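Local coordinates for glutathione peroxidase (Hypocrea jecorina, PDB 6VPD), which probably reduces hydroperoxides to alcohols with electrons from thioredoxin, acting as a thioredoxin peroxidase of the glutathione peroxidase family, at residues H132-Y135 with K136-K140. Numbering follows the deposited sequence.
Sequences HPLY and KWLKK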
# COMPACT_ATOMS: atom_id res chain seq x y z
N HIS A 132 3.35 17.30 -11.33
CA HIS A 132 3.96 18.57 -10.96
C HIS A 132 5.49 18.43 -10.98
O HIS A 132 6.02 17.40 -10.54
CB HIS A 132 3.49 19.02 -9.58
CG HIS A 132 3.94 20.40 -9.23
ND1 HIS A 132 5.25 20.70 -8.93
CD2 HIS A 132 3.26 21.57 -9.19
CE1 HIS A 132 5.36 21.99 -8.69
NE2 HIS A 132 4.17 22.55 -8.85
N PRO A 133 6.22 19.43 -11.49
CA PRO A 133 7.69 19.30 -11.56
C PRO A 133 8.32 18.88 -10.25
O PRO A 133 9.29 18.12 -10.25
CB PRO A 133 8.15 20.70 -11.99
CG PRO A 133 6.99 21.26 -12.75
CD PRO A 133 5.74 20.68 -12.11
N LEU A 134 7.78 19.35 -9.11
CA LEU A 134 8.30 18.92 -7.81
C LEU A 134 8.31 17.40 -7.68
O LEU A 134 9.31 16.81 -7.26
CB LEU A 134 7.48 19.54 -6.69
CG LEU A 134 7.88 18.97 -5.32
CD1 LEU A 134 9.35 19.29 -4.97
CD2 LEU A 134 6.91 19.36 -4.21
N TYR A 135 7.19 16.74 -8.02
CA TYR A 135 7.12 15.29 -7.88
C TYR A 135 7.96 14.56 -8.91
O TYR A 135 8.45 13.46 -8.63
CB TYR A 135 5.67 14.81 -7.95
CG TYR A 135 5.10 14.72 -6.57
CD1 TYR A 135 5.23 13.57 -5.83
CD2 TYR A 135 4.51 15.83 -5.97
CE1 TYR A 135 4.75 13.49 -4.55
CE2 TYR A 135 4.03 15.76 -4.67
CZ TYR A 135 4.15 14.58 -3.97
OH TYR A 135 3.67 14.49 -2.69
N LYS A 136 8.14 15.13 -10.11
CA LYS A 136 9.10 14.54 -11.03
C LYS A 136 10.49 14.50 -10.40
O LYS A 136 11.21 13.49 -10.51
CB LYS A 136 9.10 15.30 -12.35
CG LYS A 136 7.84 15.08 -13.18
CD LYS A 136 7.95 15.68 -14.56
CE LYS A 136 6.58 15.65 -15.28
NZ LYS A 136 6.64 16.22 -16.66
N TRP A 137 10.87 15.55 -9.68
CA TRP A 137 12.17 15.58 -9.02
C TRP A 137 12.21 14.60 -7.84
O TRP A 137 13.15 13.80 -7.73
CB TRP A 137 12.48 17.00 -8.57
CG TRP A 137 13.78 17.15 -7.86
CD1 TRP A 137 15.02 17.27 -8.43
CD2 TRP A 137 13.98 17.24 -6.44
NE1 TRP A 137 15.97 17.42 -7.46
CE2 TRP A 137 15.36 17.40 -6.23
CE3 TRP A 137 13.12 17.21 -5.34
CZ2 TRP A 137 15.90 17.53 -4.95
CZ3 TRP A 137 13.66 17.31 -4.08
CH2 TRP A 137 15.03 17.47 -3.89
N LEU A 138 11.21 14.65 -6.94
CA LEU A 138 11.18 13.74 -5.79
C LEU A 138 11.31 12.28 -6.22
O LEU A 138 11.99 11.49 -5.55
CB LEU A 138 9.88 13.92 -4.99
CG LEU A 138 9.74 15.17 -4.11
CD1 LEU A 138 8.40 15.17 -3.41
CD2 LEU A 138 10.86 15.32 -3.11
N LYS A 139 10.67 11.90 -7.33
CA LYS A 139 10.62 10.49 -7.72
C LYS A 139 11.97 10.01 -8.26
O LYS A 139 12.43 8.93 -7.88
CB LYS A 139 9.48 10.29 -8.73
CG LYS A 139 8.09 10.16 -8.06
CD LYS A 139 6.96 10.78 -8.87
CE LYS A 139 6.68 10.05 -10.15
NZ LYS A 139 5.98 10.94 -11.11
N LYS A 140 12.61 10.80 -9.15
CA LYS A 140 13.97 10.50 -9.60
C LYS A 140 14.95 10.48 -8.44
O LYS A 140 15.82 9.61 -8.37
CB LYS A 140 14.44 11.54 -10.62
CG LYS A 140 13.73 11.51 -11.97
CD LYS A 140 14.09 10.26 -12.74
CE LYS A 140 13.33 10.17 -14.04
NZ LYS A 140 13.50 8.84 -14.69
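Tyr135 and Leu138 meet in a local contact between successive turns at the start of helix 133-141, a short helix packed by its apolar side against the mixed sheet. Its backbone follows the i to i+4 pattern: Lys136 N bonds to His132 O, Trp137 N to Pro133 O, Leu138 N to Leu134 O at 2.9 Å and nearly straight (170°), and Lys139 N to Tyr135 O. His132 is the N-cap. A chi1 of -172°, with CG opposite the backbone N, brings the imidazole edge-on to the amide two residues ahead, and ND1 accepts in the ring plane from Leu134 N at 2.9 Å, occupying an amide that has no preceding turn to bond to. Pro133 suits the first helical position, where its rigid ring fits and no amide hydrogen is needed.

On the buried side, Tyr135 offers a flat face to a leucine methyl: Leu138 CD1 stands over the middle of its ring, 4.2 Å from the centroid, in a CH-pi contact. Branched Leu134 fills in beside it, its CD1 4.2 Å from Leu138 CG and 4.3 Å from Trp137 CE3. Tyr135 and Leu138 both reach Val54 of strand 51-58, while Trp137 meets Phe32 and Val166.

Lys139 suits a half-buried place: its long aliphatic chain, bent at chi2 and chi3, lays CD beside the Tyr135 ring edge, and NZ hydrogen-bonds to Val126 O. An alanine here is likely to leave Val126 O without this lysine donor and to uncover that ring edge. Lys136, extended beyond CG, also runs back toward the helix start, where NZ hydrogen-bonds to Asp129 O. This is an N-capped amphipathic helix, laid against the central sheet of a thioredoxin-type fold.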